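Local coordinates for protein glucose dehydrogenase (Haloferax mediterranei, PDB 2B5W) that catalyses the zinc-dependent, NAD(P)+-linked oxidation of D-glucose to D-glucono-1,5-lactone, also accepts other aldoses and prefers NADP+, at residues A162-W171 against A264-L272. The protein carries 1 engineered substitution. Sequence-based numbering, arbitrary orientation.
With NAP (NADP nicotinamide-adenine-dinucleotide phosphate), chain I.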
ATOM      1  N   ALA A 162       3.581   2.640  -6.215  1.00 15.59           N
ATOM      2  CA  ALA A 162       3.833   1.277  -5.741  1.00 15.39           C
ATOM      3  C   ALA A 162       5.258   1.108  -5.240  1.00 14.02           C
ATOM      4  O   ALA A 162       5.485   0.568  -4.140  1.00 16.31           O
ATOM      5  CB  ALA A 162       3.509   0.293  -6.866  1.00 19.59           C
ATOM      6  N   TYR A 163       6.241   1.625  -5.958  1.00 16.63           N
ATOM      7  CA  TYR A 163       7.623   1.532  -5.549  1.00 17.85           C
ATOM      8  C   TYR A 163       7.877   2.385  -4.313  1.00 17.72           C
ATOM      9  O   TYR A 163       8.658   2.000  -3.419  1.00 18.37           O
ATOM     10  CB  TYR A 163       8.560   1.914  -6.686  1.00 16.50           C
ATOM     11  CG  TYR A 163       8.521   1.005  -7.901  1.00 14.96           C
ATOM     12  CD1 TYR A 163       7.831  -0.205  -7.893  1.00 16.04           C
ATOM     13  CD2 TYR A 163       9.214   1.352  -9.060  1.00 17.34           C
ATOM     14  CE1 TYR A 163       7.827  -1.017  -9.021  1.00 16.78           C
ATOM     15  CE2 TYR A 163       9.215   0.548 -10.162  1.00 18.39           C
ATOM     16  CZ  TYR A 163       8.520  -0.643 -10.137  1.00 18.31           C
ATOM     17  OH  TYR A 163       8.533  -1.456 -11.279  1.00 18.59           O
ATOM     18  N   ALA A 164       7.170   3.498  -4.191  1.00 16.91           N
ATOM     19  CA  ALA A 164       7.308   4.316  -2.984  1.00 17.57           C
ATOM     20  C   ALA A 164       6.922   3.517  -1.746  1.00 16.99           C
ATOM     21  O   ALA A 164       7.547   3.668  -0.668  1.00 18.23           O
ATOM     22  CB  ALA A 164       6.471   5.601  -3.081  1.00 18.45           C
ATOM     23  N   SER A 165       5.889   2.682  -1.861  1.00 16.43           N
ATOM     24  CA  SER A 165       5.457   1.869  -0.732  1.00 14.54           C
ATOM     25  C   SER A 165       6.507   0.916  -0.214  1.00 16.30           C
ATOM     26  O   SER A 165       6.354   0.436   0.919  1.00 16.89           O
ATOM     27  CB  SER A 165       4.178   1.080  -1.032  1.00 18.17           C
ATOM     28  OG  SER A 165       4.467  -0.099  -1.789  1.00 18.18           O
ATOM     29  N   ARG A 166       7.501   0.574  -1.040  1.00 17.12           N
ATOM     30  CA  ARG A 166       8.567  -0.371  -0.684  1.00 16.01           C
ATOM     31  C   ARG A 166       9.865   0.366  -0.303  1.00 17.84           C
ATOM     32  O   ARG A 166      10.894  -0.251  -0.091  1.00 18.76           O
ATOM     33  CB  ARG A 166       8.868  -1.304  -1.893  1.00 15.01           C
ATOM     34  CG  ARG A 166       7.695  -2.058  -2.498  1.00 15.71           C
ATOM     35  CD  ARG A 166       7.023  -3.068  -1.548  1.00 17.14           C
ATOM     36  NE  ARG A 166       6.215  -2.370  -0.542  1.00 15.33           N
ATOM     37  CZ  ARG A 166       5.861  -2.912   0.613  1.00 16.30           C
ATOM     38  NH1 ARG A 166       5.196  -2.185   1.517  1.00 18.56           N
ATOM     39  NH2 ARG A 166       6.195  -4.167   0.901  1.00 17.24           N
ATOM     40  N   SER A 167       9.827   1.690  -0.222  1.00 17.05           N
ATOM     41  CA  SER A 167      11.056   2.492  -0.090  1.00 17.38           C
ATOM     42  C   SER A 167      11.647   2.550   1.309  1.00 18.52           C
ATOM     43  O   SER A 167      12.761   3.081   1.465  1.00 23.02           O
ATOM     44  CB  SER A 167      10.846   3.913  -0.634  1.00 21.86           C
ATOM     45  OG  SER A 167       9.894   4.671   0.105  1.00 19.91           O
ATOM     46  N   ALA A 168      10.939   2.037   2.298  1.00 18.08           N
ATOM     47  CA  ALA A 168      11.435   2.005   3.675  1.00 19.84           C
ATOM     48  C   ALA A 168      12.386   0.831   3.936  1.00 23.88           C
ATOM     49  O   ALA A 168      12.997   0.754   5.004  1.00 24.49           O
ATOM     50  CB  ALA A 168      10.280   2.025   4.674  1.00 20.51           C
ATOM     51  N   PHE A 169      12.513  -0.079   2.982  1.00 20.40           N
ATOM     52  CA  PHE A 169      13.449  -1.206   3.112  1.00 16.79           C
ATOM     53  C   PHE A 169      14.205  -1.406   1.785  1.00 21.24           C
ATOM     54  O   PHE A 169      13.964  -0.728   0.801  0.50 10.96           O
ATOM     55  CB  PHE A 169      12.739  -2.454   3.635  1.00 21.45           C
ATOM     56  CG  PHE A 169      11.819  -3.105   2.648  1.00 18.54           C
ATOM     57  CD1 PHE A 169      10.565  -2.552   2.390  1.00 16.38           C
ATOM     58  CD2 PHE A 169      12.188  -4.291   1.995  1.00 20.21           C
ATOM     59  CE1 PHE A 169       9.691  -3.157   1.466  1.00 16.52           C
ATOM     60  CE2 PHE A 169      11.327  -4.896   1.110  1.00 18.37           C
ATOM     61  CZ  PHE A 169      10.093  -4.336   0.819  1.00 16.88           C
ATOM     62  N   ASP A 170      15.157  -2.332   1.790  0.50 20.73           N
ATOM     63  CA  ASP A 170      15.928  -2.661   0.596  0.50 19.82           C
ATOM     64  C   ASP A 170      15.146  -3.714  -0.193  0.50 22.89           C
ATOM     65  O   ASP A 170      15.195  -4.911   0.114  0.50 26.57           O
ATOM     66  CB  ASP A 170      17.337  -3.152   0.967  0.50 24.45           C
ATOM     67  CG  ASP A 170      18.227  -3.388  -0.255  0.50 25.87           C
ATOM     68  OD1 ASP A 170      17.826  -2.977  -1.375  0.50 27.74           O
ATOM     69  OD2 ASP A 170      19.336  -3.962  -0.187  0.50119.38           O
ATOM     70  N   TRP A 171      14.378  -3.250  -1.175  1.00 22.95           N
ATOM     71  CA  TRP A 171      13.553  -4.121  -1.980  1.00 21.59           C
ATOM     72  C   TRP A 171      14.266  -4.253  -3.331  1.00 22.01           C
ATOM     73  O   TRP A 171      14.576  -3.258  -3.998  1.00 24.59           O
ATOM     74  CB  TRP A 171      12.177  -3.495  -2.181  1.00 17.36           C
ATOM     75  CG  TRP A 171      11.134  -4.342  -2.873  1.00 17.90           C
ATOM     76  CD1 TRP A 171      10.699  -5.604  -2.525  1.00 18.99           C
ATOM     77  CD2 TRP A 171      10.364  -3.963  -4.015  1.00 16.76           C
ATOM     78  NE1 TRP A 171       9.726  -6.028  -3.392  1.00 17.55           N
ATOM     79  CE2 TRP A 171       9.483  -5.030  -4.308  1.00 14.69           C
ATOM     80  CE3 TRP A 171      10.332  -2.823  -4.830  1.00 17.02           C
ATOM     81  CZ2 TRP A 171       8.611  -4.998  -5.372  1.00 17.94           C
ATOM     82  CZ3 TRP A 171       9.468  -2.795  -5.855  1.00 17.53           C
ATOM     83  CH2 TRP A 171       8.605  -3.869  -6.115  1.00 16.67           C
ATOM     84  N   ALA A 264       4.957 -12.335  -3.620  1.00 17.08           N
ATOM     85  CA  ALA A 264       6.088 -12.769  -2.800  1.00 17.28           C
ATOM     86  C   ALA A 264       6.061 -11.945  -1.506  1.00 17.94           C
ATOM     87  O   ALA A 264       5.489 -10.841  -1.490  1.00 18.45           O
ATOM     88  CB  ALA A 264       7.418 -12.563  -3.511  1.00 20.54           C
ATOM     89  N   PRO A 265       6.642 -12.468  -0.430  1.00 18.86           N
ATOM     90  CA  PRO A 265       6.791 -11.656   0.778  1.00 19.80           C
ATOM     91  C   PRO A 265       7.423 -10.305   0.441  1.00 18.95           C
ATOM     92  O   PRO A 265       8.345 -10.231  -0.400  1.00 18.36           O
ATOM     93  CB  PRO A 265       7.718 -12.491   1.648  1.00 21.15           C
ATOM     94  CG  PRO A 265       7.342 -13.888   1.255  1.00 22.00           C
ATOM     95  CD  PRO A 265       7.227 -13.811  -0.246  1.00 21.19           C
ATOM     96  N   ASN A 266       6.887  -9.250   1.056  1.00 18.59           N
ATOM     97  CA  ASN A 266       7.398  -7.893   0.907  1.00 16.75           C
ATOM     98  C   ASN A 266       7.034  -7.270  -0.442  1.00 17.57           C
ATOM     99  O   ASN A 266       7.465  -6.174  -0.725  1.00 17.23           O
ATOM    100  CB  ASN A 266       8.907  -7.801   1.163  1.00 16.26           C
ATOM    101  CG  ASN A 266       9.319  -8.524   2.413  1.00 19.49           C
ATOM    102  OD1 ASN A 266       8.562  -8.558   3.389  1.00 18.48           O
ATOM    103  ND2 ASN A 266      10.495  -9.134   2.392  1.00 19.85           N
ATOM    104  N   GLY A 267       6.226  -7.953  -1.227  1.00 16.98           N
ATOM    105  CA  GLY A 267       5.832  -7.446  -2.547  1.00 15.15           C
ATOM    106  C   GLY A 267       4.729  -6.389  -2.477  1.00 15.88           C
ATOM    107  O   GLY A 267       4.110  -6.133  -1.433  1.00 18.10           O
ATOM    108  N   VAL A 268       4.449  -5.786  -3.616  1.00 15.88           N
ATOM    109  CA  VAL A 268       3.371  -4.846  -3.759  1.00 14.31           C
ATOM    110  C   VAL A 268       2.564  -5.112  -5.029  1.00 16.80           C
ATOM    111  O   VAL A 268       3.124  -5.453  -6.068  1.00 16.73           O
ATOM    112  CB  VAL A 268       3.866  -3.396  -3.706  1.00 15.85           C
ATOM    113  CG1 VAL A 268       4.952  -3.102  -4.747  1.00 16.38           C
ATOM    114  CG2 VAL A 268       2.715  -2.396  -3.842  1.00 16.76           C
ATOM    115  N   GLY A 269       1.246  -4.950  -4.932  1.00 16.09           N
ATOM    116  CA  GLY A 269       0.382  -4.900  -6.077  1.00 17.23           C
ATOM    117  C   GLY A 269      -0.116  -3.503  -6.331  1.00 15.26           C
ATOM    118  O   GLY A 269      -0.594  -2.818  -5.426  1.00 17.85           O
ATOM    119  N   ALA A 270       0.060  -3.062  -7.562  1.00 16.95           N
ATOM    120  CA  ALA A 270      -0.523  -1.836  -8.060  1.00 16.34           C
ATOM    121  C   ALA A 270      -1.867  -2.163  -8.687  1.00 19.57           C
ATOM    122  O   ALA A 270      -1.955  -3.067  -9.511  1.00 19.56           O
ATOM    123  CB  ALA A 270       0.383  -1.220  -9.079  1.00 16.56           C
ATOM    124  N   LEU A 271      -2.891  -1.397  -8.337  1.00 16.53           N
ATOM    125  CA  LEU A 271      -4.250  -1.629  -8.840  1.00 18.70           C
ATOM    126  C   LEU A 271      -4.613  -0.475  -9.759  1.00 18.59           C
ATOM    127  O   LEU A 271      -4.519   0.691  -9.351  1.00 18.59           O
ATOM    128  CB  LEU A 271      -5.258  -1.756  -7.690  1.00 17.39           C
ATOM    129  CG  LEU A 271      -4.944  -2.813  -6.639  1.00 19.22           C
ATOM    130  CD1 LEU A 271      -6.011  -2.741  -5.572  1.00 19.31           C
ATOM    131  CD2 LEU A 271      -4.850  -4.223  -7.245  1.00 20.72           C
ATOM    132  N   LEU A 272      -5.004  -0.777 -11.013  1.00 17.87           N
ATOM    133  CA  LEU A 272      -5.412   0.216 -12.004  1.00 17.49           C
ATOM    134  C   LEU A 272      -6.867   0.050 -12.442  1.00 18.88           C
ATOM    135  O   LEU A 272      -7.482   0.966 -12.967  1.00 18.95           O
ATOM    136  CB  LEU A 272      -4.547   0.171 -13.253  1.00 17.39           C
ATOM    137  CG  LEU A 272      -3.142   0.793 -13.169  1.00 16.36           C
ATOM    138  CD1 LEU A 272      -3.188   2.299 -13.046  1.00 20.29           C
ATOM    139  CD2 LEU A 272      -2.292   0.134 -12.078  1.00 18.85           C
TER
HETATM  140  PA  NAP I 701      -9.077  -3.563 -21.738  1.00 29.21           P
HETATM  141  O1A NAP I 701     -10.505  -3.781 -21.580  1.00 41.82           O
HETATM  142  O2A NAP I 701      -8.654  -3.336 -23.197  1.00 40.03           O
HETATM  143  O5B NAP I 701      -8.247  -4.791 -21.198  1.00 25.06           O
HETATM  144  C5B NAP I 701      -8.606  -5.565 -20.086  1.00 22.79           C
HETATM  145  C4B NAP I 701      -8.068  -6.931 -20.454  1.00 18.07           C
HETATM  146  O4B NAP I 701      -8.157  -7.748 -19.308  1.00 20.32           O
HETATM  147  C3B NAP I 701      -8.848  -7.617 -21.591  1.00 22.94           C
HETATM  148  O3B NAP I 701      -8.028  -7.953 -22.698  1.00 20.77           O
HETATM  149  C2B NAP I 701      -9.444  -8.858 -20.923  1.00 22.46           C
HETATM  150  O2B NAP I 701      -9.403 -10.037 -21.710  1.00 23.78           O
HETATM  151  C1B NAP I 701      -8.563  -9.038 -19.710  1.00 23.06           C
HETATM  152  N9A NAP I 701      -9.283  -9.669 -18.621  1.00 20.89           N
HETATM  153  C8A NAP I 701     -10.425  -9.207 -18.009  1.00 22.29           C
HETATM  154  N7A NAP I 701     -10.777 -10.088 -17.053  1.00 21.06           N
HETATM  155  C5A NAP I 701      -9.889 -11.137 -17.084  1.00 21.56           C
HETATM  156  C6A NAP I 701      -9.752 -12.323 -16.355  1.00 23.68           C
HETATM  157  N6A NAP I 701     -10.638 -12.704 -15.411  1.00 23.39           N
HETATM  158  N1A NAP I 701      -8.709 -13.174 -16.639  1.00 22.08           N
HETATM  159  C2A NAP I 701      -7.781 -12.864 -17.611  1.00 22.32           C
HETATM  160  N3A NAP I 701      -7.905 -11.697 -18.344  1.00 20.37           N
HETATM  161  C4A NAP I 701      -8.927 -10.850 -18.071  1.00 19.56           C
HETATM  162  O3  NAP I 701      -8.622  -2.220 -21.013  1.00 33.84           O
HETATM  163  PN  NAP I 701      -7.210  -1.428 -21.004  1.00 24.15           P
HETATM  164  O1N NAP I 701      -6.043  -2.354 -21.074  1.00 21.34           O
HETATM  165  O2N NAP I 701      -7.238  -0.209 -21.874  1.00 24.69           O
HETATM  166  O5D NAP I 701      -7.498  -1.065 -19.475  1.00 23.10           O
HETATM  167  C5D NAP I 701      -7.280  -2.017 -18.453  1.00 23.51           C
HETATM  168  C4D NAP I 701      -7.958  -1.581 -17.155  1.00 30.87           C
HETATM  169  O4D NAP I 701      -7.311  -0.389 -16.700  1.00 23.56           O
HETATM  170  C3D NAP I 701      -9.442  -1.241 -17.311  1.00 26.91           C
HETATM  171  O3D NAP I 701     -10.188  -1.720 -16.210  1.00 26.03           O
HETATM  172  C2D NAP I 701      -9.437   0.283 -17.369  1.00 28.07           C
HETATM  173  O2D NAP I 701     -10.647   0.900 -17.017  1.00 28.05           O
HETATM  174  C1D NAP I 701      -8.293   0.606 -16.409  1.00 19.09           C
HETATM  175  N1N NAP I 701      -7.600   1.882 -16.628  1.00 22.93           N
HETATM  176  C2N NAP I 701      -7.361   2.602 -15.498  1.00 25.84           C
HETATM  177  C3N NAP I 701      -6.641   3.760 -15.579  1.00 24.97           C
HETATM  178  C7N NAP I 701      -6.271   4.387 -14.267  1.00 22.34           C
HETATM  179  O7N NAP I 701      -5.722   5.655 -14.436  1.00 23.14           O
HETATM  180  N7N NAP I 701      -6.489   3.720 -13.100  1.00 17.09           N
HETATM  181  C4N NAP I 701      -6.173   4.259 -16.801  1.00 23.49           C
HETATM  182  C5N NAP I 701      -6.415   3.506 -17.944  1.00 23.96           C
HETATM  183  C6N NAP I 701      -7.112   2.294 -17.845  1.00 23.61           C
HETATM  184  P2B NAP I 701     -10.650 -10.464 -22.710  1.00 22.43           P
HETATM  185  O1X NAP I 701     -10.795  -9.542 -23.807  1.00 22.30           O
HETATM  186  O2X NAP I 701     -10.249 -11.888 -23.145  1.00 21.92           O
HETATM  187  O3X NAP I 701     -11.944 -10.514 -21.890  1.00 23.12           O
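R166 makes the one hydrogen bond across this contact: its NH2 donates to the backbone O of N266 at 2.9 Å. The bond is nearly straight (N-H...O angle 163°) and in the guanidinium plane, but the donor stands above the carbonyl plane, 62° from it, off the lone pairs. CG of the arginine, beside the backbone N and anti to the carbonyl carbon, packs on V268 CG1 at 3.7 Å; bends at chi2 and chi3 then carry the guanidinium to N266 O. V268 is the hub of the apolar part: CG1, set between the backbone N and carbonyl carbon (chi1 56°), meets W171 CH2 at 4.0 Å, the indole and valine crossing at about a right angle, while CG2 lies 4.1 Å from A162 CB. The hydroxyl S165 OG, a polar atom, lies against the same CG2 methyl at 3.5 Å. Further along the strand, A162 CB and A270 CB touch at 4.1 Å. At the other end, the rim of the F169 ring, through CZ, reaches N266 CB at 3.7 Å.

The second shell holds the guanidinium in place. S165 OG accepts from R166 NE and itself donates to A162 O at 2.6 Å, linking the arginine through S165 to the backbone of A162 in helix 149-164. F169 CE1 lies over one face of the guanidinium, toward its rim, and R166 CG likewise over one face of the indole, toward its rim. NH2 also bonds to N295 O. Separately, the N266 side-chain amide donates to M106 O of the second subunit, linking this corner to the other half of the homodimer.

Just beyond the strand, L272 O accepts from N7N of the nicotinamide amide of NADP. Helix 149-164 and its following turns thus pack on strand 267-271 of the six-stranded parallel sheet (order 3-2-1-4-5-6), the Rossmann-fold nucleotide-binding domain of zinc-containing alcohol dehydrogenases.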